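Local coordinates for putative primary metabolism protein HVA1 (Cryptococcus neoformans, PDB 4P5N), which may play a role in primary metabolism and is associated with the virulence of this fungal pathogen in mammals, at residues T18-Y23 with T71-Q76. Residues are numbered along the deposited sequence; the frame is centred on the assembly and turned at random. Where two conformers were deposited one is given.
Sequences TVYTPY and TDLDKQ
With chi1 at -69°, CG of D74 stands beside its own backbone N and anti to the carbonyl carbon, and this turn brings the carboxylate to the start of strand 18-23, where OD2 accepts the backbone N-H of T18 at 2.8 Å. The bond is nearly straight, yet the donor arrives from well above the carboxylate plane. L73 has a similar first torsion (chi1 -61°); its branched end lies against CB of Y20, with CG 3.9 Å from that carbon, while CD1 reaches CG2 of T18 at 4.1 Å.

The pairing illustrates how a very short edge strand can be extended by the turn that follows it. Strand 71-72 runs antiparallel beside 18-23, on the flank away from strand 26-36, in the antiparallel sheet of the chain, consistent with the SH3-like fold of its Tudor family. Y20 and T71 form the hydrogen-bonded pair: T71 N meets Y20 O at 2.9 Å in the carbonyl plane, whereas the return bond from Y20 N to T71 O is weak. A water joins Y20 O to T71 OG1. V19 and D72 follow as a non-hydrogen-bonded pair. The chain then enters the 3-10 turn 73-75, whose first N-H, from L73, still reaches T18 O at 2.8 Å.

D72 OD1 weakly accepts D74 N, tying the side chain before the turn to its backbone. T18 OG1 is hydrogen-bonded to OE1 of Q31 in strand 26-36, so its side chain is held from the other flank. The 3-10 turn satisfies both backbone polar groups of T18, O through L73 N-H and N through D74, and a carboxylate takes over where strand pairing ends.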
ATOM      1  N   THR A  18       4.965   2.162 -17.666  1.00 12.14           N
ATOM      2  CA  THR A  18       5.590   1.091 -16.911  1.00 12.29           C
ATOM      3  C   THR A  18       6.637   1.672 -15.980  1.00  9.40           C
ATOM      4  O   THR A  18       7.557   2.346 -16.440  1.00 11.44           O
ATOM      5  CB  THR A  18       6.298   0.075 -17.822  1.00 12.95           C
ATOM      6  OG1 THR A  18       5.382  -0.413 -18.809  1.00 17.12           O
ATOM      7  CG2 THR A  18       6.803  -1.101 -17.002  1.00 15.39           C
ATOM      8  N   VAL A  19       6.487   1.402 -14.680  1.00  9.57           N
ATOM      9  CA  VAL A  19       7.487   1.798 -13.676  1.00  9.24           C
ATOM     10  C   VAL A  19       8.157   0.564 -13.068  1.00  8.24           C
ATOM     11  O   VAL A  19       7.608  -0.538 -13.118  1.00  9.08           O
ATOM     12  CB  VAL A  19       6.905   2.720 -12.579  1.00  8.92           C
ATOM     13  CG1 VAL A  19       6.536   4.065 -13.182  1.00 10.89           C
ATOM     14  CG2 VAL A  19       5.722   2.068 -11.850  1.00  9.34           C
ATOM     15  N   TYR A  20       9.324   0.771 -12.462  1.00  8.37           N
ATOM     16  CA  TYR A  20      10.176  -0.308 -11.981  1.00  7.37           C
ATOM     17  C   TYR A  20      10.883   0.120 -10.699  1.00  7.65           C
ATOM     18  O   TYR A  20      11.414   1.222 -10.616  1.00  9.27           O
ATOM     19  CB  TYR A  20      11.234  -0.615 -13.057  1.00  8.55           C
ATOM     20  CG  TYR A  20      12.344  -1.544 -12.624  1.00  8.63           C
ATOM     21  CD1 TYR A  20      13.493  -1.053 -11.971  1.00 10.20           C
ATOM     22  CD2 TYR A  20      12.269  -2.911 -12.892  1.00 10.35           C
ATOM     23  CE1 TYR A  20      14.515  -1.901 -11.587  1.00 10.60           C
ATOM     24  CE2 TYR A  20      13.296  -3.771 -12.513  1.00 11.61           C
ATOM     25  CZ  TYR A  20      14.414  -3.266 -11.860  1.00 11.78           C
ATOM     26  OH  TYR A  20      15.430  -4.116 -11.488  1.00 13.51           O
ATOM     27  N   THR A  21      10.898  -0.762  -9.716  1.00  8.64           N
ATOM     28  CA  THR A  21      11.760  -0.600  -8.571  1.00  8.88           C
ATOM     29  C   THR A  21      12.340  -1.957  -8.163  1.00  8.23           C
ATOM     30  O   THR A  21      11.615  -2.939  -8.117  1.00  8.96           O
ATOM     31  CB  THR A  21      11.020   0.049  -7.392  1.00 10.80           C
ATOM     32  OG1 THR A  21      11.938   0.191  -6.309  1.00 15.00           O
ATOM     33  CG2 THR A  21       9.792  -0.764  -6.946  1.00 11.34           C
ATOM     34  N   PRO A  22      13.650  -2.026  -7.885  1.00  9.07           N
ATOM     35  CA  PRO A  22      14.229  -3.300  -7.477  1.00  8.86           C
ATOM     36  C   PRO A  22      14.290  -3.411  -5.966  1.00  9.88           C
ATOM     37  O   PRO A  22      14.333  -2.399  -5.261  1.00 11.90           O
ATOM     38  CB  PRO A  22      15.644  -3.216  -8.036  1.00 10.37           C
ATOM     39  CG  PRO A  22      15.981  -1.759  -7.871  1.00 10.60           C
ATOM     40  CD  PRO A  22      14.688  -1.017  -8.152  1.00  9.72           C
ATOM     41  N   TYR A  23      14.343  -4.640  -5.478  1.00  9.21           N
ATOM     42  CA  TYR A  23      14.696  -4.874  -4.082  1.00  9.05           C
ATOM     43  C   TYR A  23      15.587  -6.109  -4.030  1.00  8.87           C
ATOM     44  O   TYR A  23      15.757  -6.786  -5.045  1.00  9.16           O
ATOM     45  CB  TYR A  23      13.438  -5.000  -3.204  1.00 11.04           C
ATOM     46  CG  TYR A  23      12.564  -6.207  -3.528  1.00 10.25           C
ATOM     47  CD1 TYR A  23      12.789  -7.433  -2.908  1.00 10.86           C
ATOM     48  CD2 TYR A  23      11.511  -6.109  -4.444  1.00 11.12           C
ATOM     49  CE1 TYR A  23      12.006  -8.540  -3.187  1.00 12.72           C
ATOM     50  CE2 TYR A  23      10.715  -7.212  -4.727  1.00 13.32           C
ATOM     51  CZ  TYR A  23      10.972  -8.421  -4.101  1.00 13.73           C
ATOM     52  OH  TYR A  23      10.193  -9.514  -4.377  1.00 16.36           O
ATOM     53  N   THR A  71      11.960   3.955 -11.455  1.00  8.27           N
ATOM     54  CA  THR A  71      12.312   4.325 -12.823  1.00  8.03           C
ATOM     55  C   THR A  71      11.120   4.125 -13.735  1.00  8.45           C
ATOM     56  O   THR A  71      10.497   3.062 -13.712  1.00  8.92           O
ATOM     57  CB  THR A  71      13.516   3.505 -13.326  1.00  9.44           C
ATOM     58  OG1 THR A  71      14.611   3.697 -12.435  1.00 10.42           O
ATOM     59  CG2 THR A  71      13.955   3.927 -14.749  1.00 11.30           C
ATOM     60  N   ASP A  72      10.791   5.153 -14.525  1.00  8.84           N
ATOM     61  CA  ASP A  72       9.728   5.033 -15.518  1.00  9.02           C
ATOM     62  C   ASP A  72      10.381   4.457 -16.772  1.00 10.18           C
ATOM     63  O   ASP A  72      11.098   5.162 -17.493  1.00 10.66           O
ATOM     64  CB  ASP A  72       9.116   6.408 -15.782  1.00 11.65           C
ATOM     65  CG  ASP A  72       7.904   6.367 -16.687  1.00 11.88           C
ATOM     66  OD1 ASP A  72       7.880   5.558 -17.657  1.00 12.27           O
ATOM     67  OD2 ASP A  72       7.004   7.221 -16.448  1.00 12.16           O
ATOM     68  N   LEU A  73      10.136   3.172 -17.035  1.00  9.92           N
ATOM     69  CA  LEU A  73      10.788   2.493 -18.167  1.00 10.83           C
ATOM     70  C   LEU A  73      10.376   3.050 -19.513  1.00 10.97           C
ATOM     71  O   LEU A  73      11.145   2.975 -20.471  1.00 14.58           O
ATOM     72  CB  LEU A  73      10.528   0.978 -18.118  1.00 11.60           C
ATOM     73  CG  LEU A  73      11.080   0.296 -16.845  1.00 13.60           C
ATOM     74  CD1 LEU A  73      10.894  -1.211 -16.945  1.00 15.94           C
ATOM     75  CD2 LEU A  73      12.544   0.631 -16.547  1.00 14.12           C
ATOM     76  N   ASP A  74       9.188   3.642 -19.572  1.00 11.34           N
ATOM     77  CA  ASP A  74       8.717   4.244 -20.818  1.00 12.49           C
ATOM     78  C   ASP A  74       9.342   5.596 -21.161  1.00 14.00           C
ATOM     79  O   ASP A  74       9.100   6.139 -22.235  1.00 16.11           O
ATOM     80  CB  ASP A  74       7.192   4.323 -20.813  1.00 15.32           C
ATOM     81  CG  ASP A  74       6.545   2.949 -20.911  1.00 17.24           C
ATOM     82  OD1 ASP A  74       7.102   2.065 -21.583  1.00 25.46           O
ATOM     83  OD2 ASP A  74       5.475   2.739 -20.335  1.00 20.38           O
ATOM     84  N   LYS A  75      10.131   6.146 -20.242  0.50  7.83           N
ATOM     85  CA  LYS A  75      10.789   7.430 -20.459  0.50 12.68           C
ATOM     86  C   LYS A  75      12.306   7.262 -20.553  0.50 10.53           C
ATOM     87  O   LYS A  75      13.049   8.241 -20.560  0.50 10.87           O
ATOM     88  CB  LYS A  75      10.426   8.411 -19.346  0.50 12.66           C
ATOM     89  CG  LYS A  75       8.943   8.743 -19.293  0.50 14.87           C
ATOM     90  CD  LYS A  75       8.522   9.544 -20.515  0.50 17.14           C
ATOM     91  CE  LYS A  75       7.032   9.830 -20.519  0.50 20.69           C
ATOM     92  NZ  LYS A  75       6.260   8.675 -21.047  0.50 24.83           N
ATOM     93  N   GLN A  76      12.749   6.008 -20.598  1.00 16.47           N
ATOM     94  CA  GLN A  76      14.147   5.642 -20.791  1.00 21.42           C
ATOM     95  C   GLN A  76      14.401   5.578 -22.288  1.00 32.45           C
ATOM     96  O   GLN A  76      13.695   4.851 -23.005  1.00 28.30           O
ATOM     97  CB  GLN A  76      14.410   4.252 -20.213  1.00 25.34           C
ATOM     98  CG  GLN A  76      14.764   4.162 -18.745  1.00 32.38           C
ATOM     99  CD  GLN A  76      15.414   2.822 -18.405  1.00 27.99           C
ATOM    100  OE1 GLN A  76      15.075   1.785 -18.987  1.00 40.74           O
ATOM    101  NE2 GLN A  76      16.349   2.841 -17.467  1.00 39.69           N
TER
HETATM  102  O   HOH W   1      14.586   2.054 -10.264  1.00 16.89           O